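Local coordinates for phosphatidylethanolamine-binding protein (Plasmodium vivax, PDB 2GZQ) that probably binds phosphatidylethanolamine or related phospho-headgroup ligands, as a malarial member of the phosphatidylethanolamine-binding protein family, at residues Leu160-Gly163 with Glu164-Thr168; Lys133-Gly136 with Leu137-Ile140. All coordinates share one frame; numbering follows the deposited sequence.

Interaction 1: Leu160-Gly163 with Glu164-Thr168; sequences LYRG and EHYIT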
loop_
_atom_site.group_PDB
_atom_site.type_symbol
_atom_site.label_atom_id
_atom_site.label_comp_id
_atom_site.label_asym_id
_atom_site.label_seq_id
_atom_site.Cartn_x
_atom_site.Cartn_y
_atom_site.Cartn_z
ATOM N N LEU A 160 -14.576 -4.557 8.311
ATOM C CA LEU A 160 -14.446 -5.933 7.857
ATOM C C LEU A 160 -15.179 -6.139 6.557
ATOM O O LEU A 160 -16.267 -5.624 6.316
ATOM C CB LEU A 160 -14.950 -6.911 8.890
ATOM C CG LEU A 160 -14.261 -6.871 10.252
ATOM C CD1 LEU A 160 -15.020 -7.690 11.238
ATOM C CD2 LEU A 160 -12.836 -7.338 10.138
ATOM N N TYR A 161 -14.558 -6.891 5.672
ATOM C CA TYR A 161 -15.007 -7.009 4.280
ATOM C C TYR A 161 -16.296 -7.845 4.160
ATOM O O TYR A 161 -16.426 -8.950 4.729
ATOM C CB TYR A 161 -13.927 -7.641 3.427
ATOM C CG TYR A 161 -14.218 -7.675 1.952
ATOM C CD1 TYR A 161 -14.421 -8.857 1.291
ATOM C CD2 TYR A 161 -14.202 -6.511 1.197
ATOM C CE1 TYR A 161 -14.614 -8.894 -0.073
ATOM C CE2 TYR A 161 -14.428 -6.529 -0.155
ATOM C CZ TYR A 161 -14.625 -7.728 -0.797
ATOM O OH TYR A 161 -14.821 -7.808 -2.163
ATOM N N ARG A 162 -17.229 -7.336 3.376
ATOM C CA ARG A 162 -18.519 -7.961 3.085
ATOM C C ARG A 162 -18.799 -7.945 1.591
ATOM O O ARG A 162 -19.916 -8.228 1.155
ATOM C CB ARG A 162 -19.646 -7.213 3.792
ATOM C CG ARG A 162 -19.560 -7.240 5.280
ATOM C CD ARG A 162 -20.764 -6.549 5.878
ATOM N NE ARG A 162 -20.649 -5.104 5.751
ATOM C CZ ARG A 162 -21.671 -4.251 5.793
ATOM N NH1 ARG A 162 -22.884 -4.717 5.974
ATOM N NH2 ARG A 162 -21.466 -2.953 5.709
ATOM N N GLY A 163 -17.784 -7.675 0.803
ATOM C CA GLY A 163 -17.955 -7.571 -0.628
ATOM C C GLY A 163 -17.856 -6.147 -1.138
ATOM O O GLY A 163 -17.916 -5.173 -0.382
ATOM N N GLU A 164 -17.741 -6.046 -2.452
ATOM C CA GLU A 164 -17.559 -4.762 -3.084
ATOM C C GLU A 164 -18.764 -3.843 -2.956
ATOM O O GLU A 164 -18.625 -2.620 -3.049
ATOM C CB GLU A 164 -17.194 -4.942 -4.544
ATOM C CG GLU A 164 -15.894 -5.693 -4.773
ATOM C CD GLU A 164 -14.666 -5.014 -4.174
ATOM O OE1 GLU A 164 -14.362 -3.870 -4.560
ATOM O OE2 GLU A 164 -13.981 -5.640 -3.327
ATOM N N HIS A 165 -19.956 -4.357 -2.700
ATOM C CA HIS A 165 -21.131 -3.501 -2.585
ATOM C C HIS A 165 -21.051 -2.575 -1.389
ATOM O O HIS A 165 -21.679 -1.507 -1.377
ATOM C CB HIS A 165 -22.406 -4.341 -2.487
ATOM C CG HIS A 165 -23.632 -3.527 -2.235
ATOM N ND1 HIS A 165 -24.240 -2.782 -3.223
ATOM C CD2 HIS A 165 -24.350 -3.312 -1.103
ATOM C CE1 HIS A 165 -25.286 -2.151 -2.714
ATOM N NE2 HIS A 165 -25.373 -2.456 -1.431
ATOM N N TYR A 166 -20.274 -2.938 -0.382
ATOM C CA TYR A 166 -20.317 -2.230 0.882
ATOM C C TYR A 166 -19.163 -1.251 1.053
ATOM O O TYR A 166 -19.093 -0.571 2.068
ATOM C CB TYR A 166 -20.383 -3.214 2.057
ATOM C CG TYR A 166 -21.693 -3.989 2.083
ATOM C CD1 TYR A 166 -21.733 -5.295 1.617
ATOM C CD2 TYR A 166 -22.862 -3.414 2.534
ATOM C CE1 TYR A 166 -22.903 -6.012 1.621
ATOM C CE2 TYR A 166 -24.049 -4.138 2.548
ATOM C CZ TYR A 166 -24.051 -5.428 2.077
ATOM O OH TYR A 166 -25.225 -6.161 2.072
ATOM N N ILE A 167 -18.268 -1.178 0.074
ATOM C CA ILE A 167 -17.134 -0.282 0.098
ATOM C C ILE A 167 -16.927 0.337 -1.270
ATOM O O ILE A 167 -17.540 -0.077 -2.244
ATOM C CB ILE A 167 -15.833 -1.010 0.599
ATOM C CG1 ILE A 167 -15.509 -2.263 -0.209
ATOM C CG2 ILE A 167 -15.976 -1.360 2.062
ATOM C CD1 ILE A 167 -14.864 -2.025 -1.549
ATOM N N THR A 168 -16.068 1.338 -1.347
ATOM C CA THR A 168 -15.608 1.834 -2.632
ATOM C C THR A 168 -14.094 1.927 -2.584
ATOM O O THR A 168 -13.516 2.249 -1.560
ATOM C CB THR A 168 -16.213 3.181 -3.031
ATOM O OG1 THR A 168 -15.685 3.539 -4.324
ATOM C CG2 THR A 168 -15.957 4.263 -2.018
#
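Arg162 and Tyr166 stack across this short turn. The guanidinium lies nearly flat on one face of the ring, with the planes 24° apart. CZ of Arg162 sits 3.9 Å from the centroid of the Tyr166 ring, over the face, which makes a cation-pi contact. The overlap is offset: NH2 of Arg162 is 3.5 Å from CD2 of Tyr166, while NH1 lies over the CD2-CE2 side of the ring. A bend at chi3 of Arg162 folds the guanidinium back onto the ring. The CB of Arg162 packs against CD1 of the same ring, 3.6 Å away. The opposite face of Tyr166 is covered by the side chain of its neighbour His165, whose CD2 lies over the ring centre. The Tyr166 ring is thus held between the two side chains.

A second pairing joins Tyr161 and Glu164. OH of Tyr161 donates to OE2 of Glu164, 2.6 Å away, which accepts on its anti lone pair. Ring and carboxylate planes are 46° apart. Tyr161 has CG anti to its own N (chi1 -174°), and the ring lies over the N of Gly163. Glu164 bends at chi2, returning its carboxylate to the phenol. OE1 of Glu164 forms a salt bridge with Arg169, so the carboxylate is gripped from two residues. Ile167 adds a loose apolar contact, its CG1 4.4 Å from CE2 of Tyr161, and also touches Leu124 on strand 121-124.

Backbone bonding closes the turn. N of Tyr166 donates to O of Gly163 at 3.2 Å, and a weak bond runs from N of Ile167 to O of Glu164. With Glu164 and His165 at its corners, Gly163-Tyr166 forms a type I-like beta turn, placed in the surface loop before helix 171-174.

Interaction 2: Lys133-Gly136 with Leu137-Ile140; sequences KGTG and LHRI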
loop_
_atom_site.group_PDB
_atom_site.type_symbol
_atom_site.label_atom_id
_atom_site.label_comp_id
_atom_site.label_asym_id
_atom_site.label_seq_id
_atom_site.Cartn_x
_atom_site.Cartn_y
_atom_site.Cartn_z
ATOM N N LYS A 133 -4.726 3.627 -20.970
ATOM C CA LYS A 133 -3.767 4.285 -21.848
ATOM C C LYS A 133 -3.892 5.806 -21.820
ATOM O O LYS A 133 -4.989 6.356 -21.855
ATOM C CB LYS A 133 -3.937 3.772 -23.280
ATOM C CG LYS A 133 -2.628 3.606 -24.032
ATOM C CD LYS A 133 -1.996 4.955 -24.347
ATOM C CE LYS A 133 -2.740 5.680 -25.463
ATOM N NZ LYS A 133 -2.677 7.167 -25.328
ATOM N N GLY A 134 -2.746 6.478 -21.793
ATOM C CA GLY A 134 -2.702 7.920 -21.914
ATOM C C GLY A 134 -2.854 8.654 -20.606
ATOM O O GLY A 134 -3.105 9.830 -20.609
ATOM N N THR A 135 -2.702 7.954 -19.483
ATOM C CA THR A 135 -2.940 8.525 -18.149
ATOM C C THR A 135 -1.674 8.705 -17.334
ATOM O O THR A 135 -1.733 8.833 -16.110
ATOM C CB THR A 135 -3.937 7.688 -17.355
ATOM O OG1 THR A 135 -3.428 6.355 -17.141
ATOM C CG2 THR A 135 -5.260 7.629 -18.099
ATOM N N GLY A 136 -0.528 8.745 -18.004
ATOM C CA GLY A 136 0.734 9.061 -17.347
ATOM C C GLY A 136 1.283 7.881 -16.556
ATOM O O GLY A 136 0.788 6.757 -16.644
ATOM N N LEU A 137 2.341 8.123 -15.796
ATOM C CA LEU A 137 2.922 7.131 -14.917
ATOM C C LEU A 137 2.229 7.216 -13.561
ATOM O O LEU A 137 2.088 8.299 -12.967
ATOM C CB LEU A 137 4.414 7.387 -14.762
ATOM C CG LEU A 137 5.239 7.082 -15.997
ATOM C CD1 LEU A 137 6.562 7.844 -15.934
ATOM C CD2 LEU A 137 5.487 5.594 -16.087
ATOM N N HIS A 138 1.803 6.087 -13.059
ATOM C CA HIS A 138 1.140 5.973 -11.767
ATOM C C HIS A 138 2.112 5.452 -10.738
ATOM O O HIS A 138 2.748 4.411 -10.965
ATOM C CB HIS A 138 -0.031 5.017 -11.873
ATOM C CG HIS A 138 -1.119 5.453 -12.800
ATOM N ND1 HIS A 138 -2.442 5.469 -12.423
ATOM C CD2 HIS A 138 -1.093 5.838 -14.098
ATOM C CE1 HIS A 138 -3.184 5.870 -13.441
ATOM N NE2 HIS A 138 -2.387 6.118 -14.466
ATOM N N ARG A 139 2.219 6.145 -9.619
ATOM C CA ARG A 139 3.096 5.737 -8.521
ATOM C C ARG A 139 2.366 4.741 -7.627
ATOM O O ARG A 139 1.865 5.103 -6.567
ATOM C CB ARG A 139 3.535 6.988 -7.751
ATOM C CG ARG A 139 4.364 7.942 -8.625
ATOM C CD ARG A 139 4.505 9.319 -8.017
ATOM N NE ARG A 139 3.222 10.008 -8.022
ATOM C CZ ARG A 139 3.000 11.183 -7.447
ATOM N NH1 ARG A 139 3.977 11.838 -6.811
ATOM N NH2 ARG A 139 1.797 11.708 -7.503
ATOM N N ILE A 140 2.318 3.494 -8.062
ATOM C CA ILE A 140 1.646 2.432 -7.328
ATOM C C ILE A 140 2.467 2.168 -6.056
ATOM O O ILE A 140 3.649 1.845 -6.127
ATOM C CB ILE A 140 1.510 1.192 -8.210
ATOM C CG1 ILE A 140 0.718 1.489 -9.489
ATOM C CG2 ILE A 140 0.907 0.048 -7.412
ATOM C CD1 ILE A 140 -0.634 2.010 -9.296
#
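The imidazole of His138 meets Thr135 and Gly136 at its edge. OG1 of Thr135 faces NE2 close to the ring plane, and O of Gly136 lies in plane beside CD2, 3.3 Å away. O of Thr135 stands off the plane, 3.2 Å from NE2 of His138. On the far edge, ND1 of His138 is hydrogen-bonded to OD1 of Asp85.

The sequence Gly136-Leu137-His138-Arg139 fits the Gly-X-His-Arg motif of the phosphatidylethanolamine-binding protein family. Asp85 and Asp87 belong to the companion Asp-Pro-Asp motif. In relatives these two motifs line the anion-binding pocket, and the same probably holds here.

NE2 of His138 donates to OG1 of Thr135 at 2.9 Å, with the oxygen only 14° out of the ring plane. The two side chains approach at a slant. Thr135 has OG1 between its own N and carbonyl carbon (chi1 62°), which presents the hydroxyl to the ring. OG1 also bonds to O of Lys132, so this single oxygen ties the loop to the histidine. With Thr135 at one nitrogen and Asp85 at the other, both edges of the imidazole are held and rotation about chi2 is restricted.

Gly136 takes a positive phi just before the chain enters the weakly bonded strand that begins near His138. The side chain of Leu137 heads away from Lys133-Gly136, although its CB still comes 3.6 Å from C of Gly136.

The backbone of Arg139 is the centre of an inverse gamma turn, in which N of Ile140 makes a weak bond to O of His138 at 3.1 Å.

Overall arrangement
Interactions 1 and 2 are separate local turns of one chain. Their centres are 26 Å apart and their nearest atoms about 15 Å apart, so they do not touch. Interaction 2 comes first along the chain, at the start of strand 138-148. Interaction 1 follows in the loop between that strand and helix 171-174. The mixed sheet connects them indirectly. Strand 138-148 runs inside it, whereas Ile167 of interaction 1 touches Leu124 of strand 121-124 at its edge, with strands 77-85 and 99-107 in between. By family comparison, interaction 2 probably borders the ligand pocket. Interaction 1 lies on the surface, probably away from that pocket.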